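PDB 6AOK: Ceg4 from Legionella pneumophila subsp. pneumophila, which acts as a magnesium-binding, HAD-like phosphotyrosine phosphatase, a bacterial effector that attenuates the activation of eukaryotic MAPK pathways. Local coordinates for residues K12-D18 / D105-V111; V32-Q38 / D47-Y52; R158-I164 / V179-Y184. All coordinates share one frame; numbering follows the deposited sequence. Where two conformers were deposited one is given.

Contact 1 of 3, residues K12-D18 / D105-V111. With MG (magnesium ion), chain B.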
loop_
_atom_site.group_PDB
_atom_site.type_symbol
_atom_site.label_atom_id
_atom_site.label_comp_id
_atom_site.label_asym_id
_atom_site.label_seq_id
_atom_site.Cartn_x
_atom_site.Cartn_y
_atom_site.Cartn_z
ATOM N N LYS A 12 -1.485 15.956 -10.807
ATOM C CA LYS A 12 -0.885 14.641 -10.601
ATOM C C LYS A 12 -0.558 14.458 -9.134
ATOM O O LYS A 12 -0.041 15.369 -8.494
ATOM C CB LYS A 12 0.390 14.492 -11.409
ATOM C CG LYS A 12 0.146 14.530 -12.953
ATOM C CD LYS A 12 -0.521 13.233 -13.439
ATOM C CE LYS A 12 -0.818 13.285 -14.923
ATOM N NZ LYS A 12 -1.260 11.932 -15.394
ATOM N N VAL A 13 -0.841 13.283 -8.616
ATOM C CA VAL A 13 -0.520 12.919 -7.240
ATOM C C VAL A 13 0.285 11.641 -7.282
ATOM O O VAL A 13 -0.004 10.733 -8.082
ATOM C CB VAL A 13 -1.782 12.720 -6.378
ATOM C CG1 VAL A 13 -1.426 12.393 -4.983
ATOM C CG2 VAL A 13 -2.697 13.939 -6.460
ATOM N N ILE A 14 1.299 11.575 -6.434
ATOM C CA ILE A 14 2.083 10.363 -6.251
ATOM C C ILE A 14 1.997 9.999 -4.784
ATOM O O ILE A 14 2.145 10.862 -3.930
ATOM C CB ILE A 14 3.550 10.543 -6.662
ATOM C CG1 ILE A 14 3.608 10.991 -8.111
ATOM C CG2 ILE A 14 4.363 9.175 -6.420
ATOM C CD1 ILE A 14 4.967 11.526 -8.495
ATOM N N ILE A 15 1.732 8.733 -4.507
ATOM C CA ILE A 15 1.650 8.230 -3.152
ATOM C C ILE A 15 2.819 7.281 -2.928
ATOM O O ILE A 15 3.042 6.363 -3.722
ATOM C CB ILE A 15 0.303 7.527 -2.906
ATOM C CG1 ILE A 15 -0.835 8.530 -3.074
ATOM C CG2 ILE A 15 0.281 6.897 -1.498
ATOM C CD1 ILE A 15 -2.130 7.862 -3.203
ATOM N N PHE A 16 3.511 7.459 -1.815
ATOM C CA PHE A 16 4.460 6.468 -1.339
ATOM C C PHE A 16 3.933 6.057 0.008
ATOM O O PHE A 16 4.037 6.845 0.958
ATOM C CB PHE A 16 5.873 7.044 -1.207
ATOM C CG PHE A 16 6.495 7.371 -2.524
ATOM C CD1 PHE A 16 6.522 8.686 -2.988
ATOM C CD2 PHE A 16 7.005 6.381 -3.314
ATOM C CE1 PHE A 16 7.101 8.985 -4.211
ATOM C CE2 PHE A 16 7.515 6.657 -4.549
ATOM C CZ PHE A 16 7.561 7.976 -4.994
ATOM N N THR A 17 3.407 4.823 0.109
ATOM C CA THR A 17 2.801 4.395 1.361
ATOM C C THR A 17 3.415 3.064 1.784
ATOM O O THR A 17 3.644 2.170 0.960
ATOM C CB THR A 17 1.268 4.268 1.235
ATOM O OG1 THR A 17 0.731 3.863 2.487
ATOM C CG2 THR A 17 0.903 3.229 0.209
ATOM N N ASP A 18 3.714 2.957 3.062
ATOM C CA ASP A 18 4.004 1.676 3.687
ATOM C C ASP A 18 2.771 0.756 3.609
ATOM O O ASP A 18 1.647 1.204 3.351
ATOM C CB ASP A 18 4.421 1.936 5.153
ATOM C CG ASP A 18 4.786 0.660 5.893
ATOM O OD1 ASP A 18 5.540 -0.186 5.328
ATOM O OD2 ASP A 18 4.324 0.522 7.046
ATOM N N ASP A 105 -4.556 9.706 -12.804
ATOM C CA ASP A 105 -3.668 10.786 -12.414
ATOM C C ASP A 105 -3.075 10.618 -11.030
ATOM O O ASP A 105 -2.373 11.531 -10.591
ATOM C CB ASP A 105 -4.426 12.091 -12.503
ATOM C CG ASP A 105 -4.778 12.429 -13.948
ATOM O OD1 ASP A 105 -3.883 12.244 -14.815
ATOM O OD2 ASP A 105 -5.933 12.830 -14.217
ATOM N N VAL A 106 -3.336 9.498 -10.346
ATOM C CA VAL A 106 -2.760 9.190 -9.044
ATOM C C VAL A 106 -1.879 7.959 -9.201
ATOM O O VAL A 106 -2.354 6.907 -9.645
ATOM C CB VAL A 106 -3.840 8.925 -7.987
ATOM C CG1 VAL A 106 -3.152 8.587 -6.660
ATOM C CG2 VAL A 106 -4.698 10.145 -7.833
ATOM N N THR A 107 -0.607 8.077 -8.860
ATOM C CA THR A 107 0.289 6.927 -8.903
ATOM C C THR A 107 0.490 6.385 -7.495
ATOM O O THR A 107 0.913 7.112 -6.598
ATOM C CB THR A 107 1.625 7.308 -9.535
ATOM O OG1 THR A 107 1.382 7.775 -10.873
ATOM C CG2 THR A 107 2.544 6.092 -9.573
ATOM N N VAL A 108 0.171 5.111 -7.297
ATOM C CA VAL A 108 0.198 4.486 -5.981
ATOM C C VAL A 108 1.407 3.566 -5.904
ATOM O O VAL A 108 1.456 2.536 -6.590
ATOM C CB VAL A 108 -1.079 3.701 -5.702
ATOM C CG1 VAL A 108 -1.055 3.230 -4.292
ATOM C CG2 VAL A 108 -2.255 4.621 -5.907
ATOM N N ASN A 109 2.373 3.932 -5.063
ATOM C CA ASN A 109 3.554 3.121 -4.805
ATOM C C ASN A 109 3.462 2.635 -3.374
ATOM O O ASN A 109 3.452 3.443 -2.446
ATOM C CB ASN A 109 4.844 3.913 -4.958
ATOM C CG ASN A 109 4.973 4.563 -6.332
ATOM O OD1 ASN A 109 5.297 3.878 -7.328
ATOM N ND2 ASN A 109 4.727 5.884 -6.410
ATOM N N ILE A 110 3.514 1.336 -3.197
ATOM C CA ILE A 110 3.646 0.750 -1.874
ATOM C C ILE A 110 5.110 0.364 -1.680
ATOM O O ILE A 110 5.689 -0.344 -2.506
ATOM C CB ILE A 110 2.734 -0.468 -1.721
ATOM C CG1 ILE A 110 1.268 -0.042 -1.898
ATOM C CG2 ILE A 110 2.997 -1.125 -0.311
ATOM C CD1 ILE A 110 0.277 -1.249 -1.865
ATOM N N VAL A 111 5.724 0.858 -0.621
ATOM C CA VAL A 111 7.146 0.646 -0.383
ATOM C C VAL A 111 7.259 -0.140 0.912
ATOM O O VAL A 111 6.799 0.320 1.959
ATOM C CB VAL A 111 7.891 1.985 -0.272
ATOM C CG1 VAL A 111 9.388 1.774 -0.255
ATOM C CG2 VAL A 111 7.434 3.005 -1.441
HETATM MG MG MG B . 4.834 -0.484 8.674
HETATM O O HOH W 1 0.619 10.396 -11.131
HETATM O O HOH W 2 5.938 -1.964 7.793
HETATM O O HOH W 3 6.654 0.570 8.611
HETATM O O HOH W 4 5.193 -1.296 10.591
#

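Contact 2 of 3, residues V32-Q38 / D47-Y52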
loop_
_atom_site.group_PDB
_atom_site.type_symbol
_atom_site.label_atom_id
_atom_site.label_comp_id
_atom_site.label_asym_id
_atom_site.label_seq_id
_atom_site.Cartn_x
_atom_site.Cartn_y
_atom_site.Cartn_z
ATOM N N VAL A 32 4.536 -11.102 9.873
ATOM C CA VAL A 32 5.099 -12.085 8.949
ATOM C C VAL A 32 5.576 -13.334 9.644
ATOM O O VAL A 32 5.862 -14.318 8.956
ATOM C CB VAL A 32 6.246 -11.507 8.094
ATOM C CG1 VAL A 32 5.713 -10.317 7.224
ATOM C CG2 VAL A 32 7.465 -11.118 8.974
ATOM N N PHE A 33 5.635 -13.336 10.973
ATOM C CA PHE A 33 6.027 -14.525 11.727
ATOM C C PHE A 33 4.844 -15.250 12.355
ATOM O O PHE A 33 5.048 -16.227 13.090
ATOM C CB PHE A 33 7.051 -14.119 12.801
ATOM C CG PHE A 33 8.234 -13.310 12.221
ATOM C CD1 PHE A 33 9.166 -13.937 11.377
ATOM C CD2 PHE A 33 8.382 -11.968 12.480
ATOM C CE1 PHE A 33 10.256 -13.205 10.807
ATOM C CE2 PHE A 33 9.469 -11.233 11.932
ATOM C CZ PHE A 33 10.378 -11.844 11.111
ATOM N N THR A 34 3.620 -14.809 12.083
ATOM C CA THR A 34 2.443 -15.468 12.628
ATOM C C THR A 34 2.186 -16.784 11.906
ATOM O O THR A 34 2.590 -16.973 10.749
ATOM C CB THR A 34 1.202 -14.571 12.485
ATOM O OG1 THR A 34 0.947 -14.326 11.082
ATOM C CG2 THR A 34 1.403 -13.273 13.203
ATOM N N GLU A 35 1.418 -17.676 12.565
ATOM C CA GLU A 35 1.040 -18.906 11.867
ATOM C C GLU A 35 0.290 -18.574 10.588
ATOM O O GLU A 35 0.516 -19.212 9.558
ATOM C CB GLU A 35 0.182 -19.830 12.724
ATOM C CG GLU A 35 0.867 -20.396 13.933
ATOM C CD GLU A 35 2.027 -21.318 13.579
ATOM O OE1 GLU A 35 2.005 -21.990 12.538
ATOM O OE2 GLU A 35 2.980 -21.346 14.360
ATOM N N PHE A 36 -0.583 -17.558 10.622
ATOM C CA PHE A 36 -1.389 -17.269 9.443
ATOM C C PHE A 36 -0.530 -16.887 8.251
ATOM O O PHE A 36 -0.658 -17.472 7.185
ATOM C CB PHE A 36 -2.422 -16.173 9.710
ATOM C CG PHE A 36 -3.171 -15.803 8.459
ATOM C CD1 PHE A 36 -3.952 -16.758 7.800
ATOM C CD2 PHE A 36 -3.027 -14.550 7.898
ATOM C CE1 PHE A 36 -4.630 -16.428 6.616
ATOM C CE2 PHE A 36 -3.708 -14.193 6.699
ATOM C CZ PHE A 36 -4.506 -15.133 6.072
ATOM N N TYR A 37 0.377 -15.932 8.414
ATOM C CA TYR A 37 1.242 -15.573 7.296
ATOM C C TYR A 37 2.085 -16.766 6.840
ATOM O O TYR A 37 2.262 -17.013 5.630
ATOM C CB TYR A 37 2.145 -14.429 7.717
ATOM C CG TYR A 37 2.956 -13.825 6.602
ATOM C CD1 TYR A 37 4.157 -14.409 6.182
ATOM C CD2 TYR A 37 2.517 -12.670 5.974
ATOM C CE1 TYR A 37 4.892 -13.829 5.139
ATOM C CE2 TYR A 37 3.241 -12.076 4.953
ATOM C CZ TYR A 37 4.412 -12.656 4.538
ATOM O OH TYR A 37 5.116 -12.079 3.505
ATOM N N GLN A 38 2.644 -17.492 7.791
ATOM C CA GLN A 38 3.510 -18.619 7.436
ATOM C C GLN A 38 2.731 -19.697 6.704
ATOM O O GLN A 38 3.297 -20.414 5.858
ATOM C CB GLN A 38 4.167 -19.192 8.705
ATOM C CG GLN A 38 5.199 -18.167 9.289
ATOM C CD GLN A 38 6.497 -18.167 8.507
ATOM O OE1 GLN A 38 6.984 -19.212 8.054
ATOM N NE2 GLN A 38 7.097 -17.040 8.419
ATOM N N ASP A 47 3.830 -24.293 13.389
ATOM C CA ASP A 47 4.795 -23.947 14.427
ATOM C C ASP A 47 6.237 -24.012 13.930
ATOM O O ASP A 47 7.177 -24.167 14.743
ATOM C CB ASP A 47 4.613 -24.854 15.654
ATOM C CG ASP A 47 5.000 -24.169 16.923
ATOM O OD1 ASP A 47 4.947 -22.907 16.952
ATOM O OD2 ASP A 47 5.397 -24.894 17.873
ATOM N N VAL A 48 6.434 -23.944 12.605
ATOM C CA VAL A 48 7.750 -23.783 11.994
ATOM C C VAL A 48 7.717 -22.511 11.180
ATOM O O VAL A 48 6.740 -22.266 10.472
ATOM C CB VAL A 48 8.136 -24.971 11.095
ATOM C CG1 VAL A 48 9.525 -24.717 10.485
ATOM C CG2 VAL A 48 8.110 -26.308 11.897
ATOM N N GLU A 49 8.751 -21.695 11.282
ATOM C CA GLU A 49 8.840 -20.491 10.464
ATOM C C GLU A 49 9.832 -20.691 9.326
ATOM O O GLU A 49 10.902 -21.244 9.522
ATOM C CB GLU A 49 9.256 -19.284 11.324
ATOM C CG GLU A 49 8.137 -18.767 12.222
ATOM C CD GLU A 49 8.660 -18.138 13.508
ATOM O OE1 GLU A 49 9.684 -17.442 13.449
ATOM O OE2 GLU A 49 8.074 -18.376 14.588
ATOM N N GLN A 50 9.469 -20.226 8.135
ATOM C CA GLN A 50 10.369 -20.204 6.998
ATOM C C GLN A 50 10.688 -18.755 6.692
ATOM O O GLN A 50 9.956 -17.858 7.105
ATOM C CB GLN A 50 9.723 -20.862 5.770
ATOM C CG GLN A 50 9.343 -22.329 6.019
ATOM C CD GLN A 50 8.787 -22.911 4.737
ATOM O OE1 GLN A 50 9.525 -23.588 3.994
ATOM N NE2 GLN A 50 7.481 -22.619 4.440
ATOM N N ASP A 51 11.780 -18.521 5.969
ATOM C CA ASP A 51 12.122 -17.162 5.586
ATOM C C ASP A 51 10.795 -16.607 5.108
ATOM O O ASP A 51 10.091 -17.268 4.345
ATOM C CB ASP A 51 13.146 -17.155 4.454
ATOM C CG ASP A 51 13.453 -15.757 3.954
ATOM O OD1 ASP A 51 12.630 -14.847 4.188
ATOM O OD2 ASP A 51 14.515 -15.569 3.326
ATOM N N TYR A 52 10.437 -15.406 5.542
ATOM C CA TYR A 52 9.124 -14.872 5.155
ATOM C C TYR A 52 9.177 -14.207 3.803
ATOM O O TYR A 52 8.157 -14.119 3.106
ATOM C CB TYR A 52 8.566 -13.875 6.186
ATOM C CG TYR A 52 9.146 -12.483 6.036
ATOM C CD1 TYR A 52 10.325 -12.142 6.689
ATOM C CD2 TYR A 52 8.554 -11.549 5.193
ATOM C CE1 TYR A 52 10.910 -10.886 6.526
ATOM C CE2 TYR A 52 9.138 -10.288 5.010
ATOM C CZ TYR A 52 10.300 -9.966 5.692
ATOM O OH TYR A 52 10.865 -8.690 5.510
HETATM O O HOH W 5 4.762 -20.872 11.761
HETATM O O HOH W 6 5.820 -20.256 15.109
HETATM O O HOH W 7 5.934 -21.273 6.454
#

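Contact 3 of 3, residues R158-I164 / V179-Y184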
loop_
_atom_site.group_PDB
_atom_site.type_symbol
_atom_site.label_atom_id
_atom_site.label_comp_id
_atom_site.label_asym_id
_atom_site.label_seq_id
_atom_site.Cartn_x
_atom_site.Cartn_y
_atom_site.Cartn_z
ATOM N N ARG A 158 5.856 15.148 -13.036
ATOM C CA ARG A 158 6.029 15.747 -11.715
ATOM C C ARG A 158 4.691 15.899 -10.995
ATOM O O ARG A 158 3.674 16.268 -11.591
ATOM C CB ARG A 158 6.713 17.108 -11.878
ATOM C CG ARG A 158 6.622 18.046 -10.706
ATOM C CD ARG A 158 7.884 18.884 -10.650
ATOM N NE ARG A 158 9.029 18.040 -10.353
ATOM C CZ ARG A 158 9.630 18.002 -9.170
ATOM N NH1 ARG A 158 9.219 18.795 -8.189
ATOM N NH2 ARG A 158 10.657 17.187 -8.973
ATOM N N ALA A 159 4.697 15.599 -9.709
ATOM C CA ALA A 159 3.474 15.642 -8.921
ATOM C C ALA A 159 3.164 17.075 -8.487
ATOM O O ALA A 159 4.069 17.885 -8.249
ATOM C CB ALA A 159 3.617 14.759 -7.666
ATOM N N ASN A 160 1.878 17.390 -8.415
ATOM C CA ASN A 160 1.452 18.541 -7.631
ATOM C C ASN A 160 1.434 18.206 -6.140
ATOM O O ASN A 160 1.636 19.084 -5.297
ATOM C CB ASN A 160 0.067 19.020 -8.106
ATOM C CG ASN A 160 0.059 19.412 -9.575
ATOM O OD1 ASN A 160 -0.110 18.575 -10.473
ATOM N ND2 ASN A 160 0.271 20.690 -9.830
ATOM N N ARG A 161 1.283 16.937 -5.799
ATOM C CA ARG A 161 1.243 16.517 -4.408
ATOM C C ARG A 161 1.889 15.150 -4.278
ATOM O O ARG A 161 1.620 14.263 -5.092
ATOM C CB ARG A 161 -0.200 16.461 -3.913
ATOM C CG ARG A 161 -0.326 16.322 -2.422
ATOM C CD ARG A 161 -1.378 17.303 -1.882
ATOM N NE ARG A 161 -1.464 18.578 -2.591
ATOM C CZ ARG A 161 -0.507 19.497 -2.608
ATOM N NH1 ARG A 161 0.638 19.254 -1.991
ATOM N NH2 ARG A 161 -0.683 20.636 -3.265
ATOM N N VAL A 162 2.731 14.983 -3.258
ATOM C CA VAL A 162 3.332 13.689 -2.948
ATOM C C VAL A 162 2.906 13.334 -1.544
ATOM O O VAL A 162 3.173 14.105 -0.614
ATOM C CB VAL A 162 4.872 13.719 -3.052
ATOM C CG1 VAL A 162 5.453 12.328 -2.704
ATOM C CG2 VAL A 162 5.335 14.262 -4.470
ATOM N N TYR A 163 2.243 12.171 -1.384
ATOM C CA TYR A 163 1.883 11.620 -0.068
ATOM C C TYR A 163 2.962 10.655 0.407
ATOM O O TYR A 163 3.469 9.845 -0.384
ATOM C CB TYR A 163 0.571 10.850 -0.130
ATOM C CG TYR A 163 -0.599 11.783 -0.025
ATOM C CD1 TYR A 163 -0.979 12.547 -1.103
ATOM C CD2 TYR A 163 -1.308 11.901 1.144
ATOM C CE1 TYR A 163 -2.042 13.398 -1.010
ATOM C CE2 TYR A 163 -2.356 12.752 1.250
ATOM C CZ TYR A 163 -2.736 13.510 0.157
ATOM O OH TYR A 163 -3.807 14.412 0.246
ATOM N N ILE A 164 3.306 10.746 1.696
ATOM C CA ILE A 164 4.238 9.821 2.344
ATOM C C ILE A 164 3.593 9.326 3.623
ATOM O O ILE A 164 3.272 10.135 4.496
ATOM C CB ILE A 164 5.580 10.473 2.675
ATOM C CG1 ILE A 164 6.121 11.192 1.431
ATOM C CG2 ILE A 164 6.550 9.392 3.182
ATOM C CD1 ILE A 164 7.246 12.241 1.745
ATOM N N VAL A 179 12.158 12.201 -1.202
ATOM C CA VAL A 179 11.220 13.093 -1.875
ATOM C C VAL A 179 11.786 14.513 -1.920
ATOM O O VAL A 179 11.696 15.186 -2.944
ATOM C CB VAL A 179 9.850 13.033 -1.174
ATOM C CG1 VAL A 179 8.929 14.162 -1.692
ATOM C CG2 VAL A 179 9.172 11.679 -1.428
ATOM N N LYS A 180 12.349 14.999 -0.803
ATOM C CA LYS A 180 12.951 16.327 -0.822
ATOM C C LYS A 180 14.177 16.358 -1.728
ATOM O O LYS A 180 14.441 17.367 -2.362
ATOM C CB LYS A 180 13.316 16.772 0.593
ATOM C CG LYS A 180 12.129 17.069 1.494
ATOM C CD LYS A 180 12.642 17.450 2.891
ATOM C CE LYS A 180 11.515 17.643 3.869
ATOM N NZ LYS A 180 10.680 18.834 3.551
ATOM N N GLY A 181 14.902 15.249 -1.826
ATOM C CA GLY A 181 16.045 15.193 -2.739
ATOM C C GLY A 181 15.658 15.099 -4.197
ATOM O O GLY A 181 16.537 14.995 -5.070
ATOM N N LYS A 182 14.354 15.082 -4.481
ATOM C CA LYS A 182 13.874 15.180 -5.855
ATOM C C LYS A 182 13.135 16.498 -6.107
ATOM O O LYS A 182 12.401 16.629 -7.097
ATOM C CB LYS A 182 13.005 13.977 -6.192
ATOM C CG LYS A 182 13.821 12.685 -6.352
ATOM C CD LYS A 182 14.684 12.721 -7.660
ATOM C CE LYS A 182 15.860 11.707 -7.633
ATOM N NZ LYS A 182 16.989 12.246 -6.766
ATOM N N GLY A 183 13.375 17.508 -5.269
ATOM C CA GLY A 183 12.912 18.846 -5.557
ATOM C C GLY A 183 11.545 19.211 -5.022
ATOM O O GLY A 183 11.113 20.329 -5.219
ATOM N N TYR A 184 10.855 18.324 -4.332
ATOM C CA TYR A 184 9.555 18.672 -3.780
ATOM C C TYR A 184 9.719 19.422 -2.466
ATOM O O TYR A 184 10.586 19.089 -1.658
ATOM C CB TYR A 184 8.744 17.389 -3.546
ATOM C CG TYR A 184 8.360 16.713 -4.872
ATOM C CD1 TYR A 184 7.271 17.156 -5.592
ATOM C CD2 TYR A 184 9.121 15.669 -5.396
ATOM C CE1 TYR A 184 6.924 16.575 -6.785
ATOM C CE2 TYR A 184 8.777 15.082 -6.600
ATOM C CZ TYR A 184 7.673 15.555 -7.287
ATOM O OH TYR A 184 7.316 15.016 -8.501
#

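Contact 1 of 3, residues K12-D18 / D105-V111
Strand 13-17 and strand 106-111 pair in parallel in the middle of the five-stranded Rossmann-like sheet of the HAD-type phosphatase domain, with I15 set beside V108 and F16 beside N109. The two axes run 4.7 Å apart and diverge by only 11°. Backbone bonds alternate in the parallel pattern, for example from T107 N to V13 O (2.8 Å) and from I15 N to T107 O (2.8 Å). N109 adds a side-chain bond to this pattern. Its CG stands anti to the carbonyl carbon (chi1 -56°), which turns the amide back along the strand, and ND2 donates to I15 O at 3.2 Å from above the carbonyl plane, while N109 N reaches the same oxygen from the opposite face. I15 O is thus gripped twice. The N109 amide also lies alongside the F16 ring, their planes 15° apart and N109 ND2 3.4 Å from F16 CE2, and its OD1 accepts from R151. V111 CG2 meets the edge of the F16 ring. On the face that carries V13, I15 and T17, the CD1 of I15 packs on V106 CG1 at 3.7 Å. At the start of the pair, K12 bends at chi2 to bring NZ within 2.7 Å of D105 OD1, a salt bridge made on the anti lone pair. At the other end the chain delivers D18, whose OD2 binds magnesium at 2.0 Å, in a site completed by D20, D167 and waters, while K144 forms a salt bridge with OD1. Helix 144-153 covers the F16 face and helix 91-100 the I15 face; strand 161-165 continues the sheet beyond 13-17, and strand 136-139 beyond 106-111.

Contact 2 of 3, residues V32-Q38 / D47-Y52
Q38, in the first turn of helix 35-39, reaches the backbone of Q50. Its CB points toward segment 47-52, Q38 CG passes 4.2 Å from E49 CG, and a bend at chi2 (-77°) turns the amide along the passing chain. Q38 OE1 accepts from Q50 N at 2.7 Å in a nearly straight bond, the donor tilted 33° from the carbonyl plane. Q38 NE2 gives a longer bond to Q50 O, 3.3 Å, with that oxygen in the amide plane, and another to V32 O. The side chain therefore pairs with both polar backbone atoms of Q50, as a neighbouring strand might, and ties them to V32 O, ahead of the helix. T34 is the N-cap of this helix, its OG1 accepting from Y37 N, within the segment that follows the metal-binding loop of the HAD fold. E35 reaches D47 N through OE1 at 3.1 Å, and Y44 also binds that oxygen. Apolar contact gathers around Y52: V32 CG2 sits over one ring face, 3.9 Å from the centroid, and Y37 CE1 touches Y52 CB. The Y52 hydroxyl is hydrogen-bonded to K113 O, while Y37 OH pairs with N114.

Contact 3 of 3, residues R158-I164 / V179-Y184
Strand 161-164 and the C-terminal end of helix 169-180 face each other with V162 and V179 CA atoms 8.0 Å apart, and a type I turn from K180 to G183 then brings the chain to Y184. The Y184 ring is held between two side chains. V162 CG2 sits over the centre of one face, 3.6 Å from the centroid and 13° off its normal, a CH-pi contact. Against the opposite face lies the R158 guanidinium, stacked nearly flat with planes 11° apart and CZ 4.0 Å from the centroid, a cation-pi pair. Bends at chi2 and chi3 fold the arginine over the ring, where R158 NH2 donates in the guanidinium plane to K182 O at 2.6 Å. Y184 OH accepts from A159 N at 2.9 Å in an almost straight bond, and A159 CB touches Y184 CE1. Deeper in, I164 CD1 meets V179 CG2 tip to tip at 3.8 Å, while V162 CG1 lies against V179 CG2. These contacts fasten the crossover of the beta-alpha-beta unit 161-165, 169-180 and 189-192 back onto its first strand. With its faces covered and its hydroxyl bonded, the tyrosine has its rotation restricted, while the in-plane bond from R158 NH2 to K182 O helps to fix the turn of the guanidinium over the ring, where the carbonyl and the pi face would both probably favour its positive charge.

Contacts 1 and 3 share the parallel sheet, where strands 13-17 and 161-165 are neighbours; their centres lie 10 Å apart, and F16 N meets Y163 O at 2.8 Å, probably as a hydrogen bond. Contact 2 stands apart, its centre about 29 Å from that of contact 1 and 36 Å from that of contact 3, on the other side of the chain's centre from contact 3. Along the sequence it is nested in the long connection closed by contact 1, and contact 3 follows both. The sheet thus carries D18 to the magnesium, while contact 2 lies in the long connection outside the sheet, where the V32 side chain comes about 5 Å from that of D20.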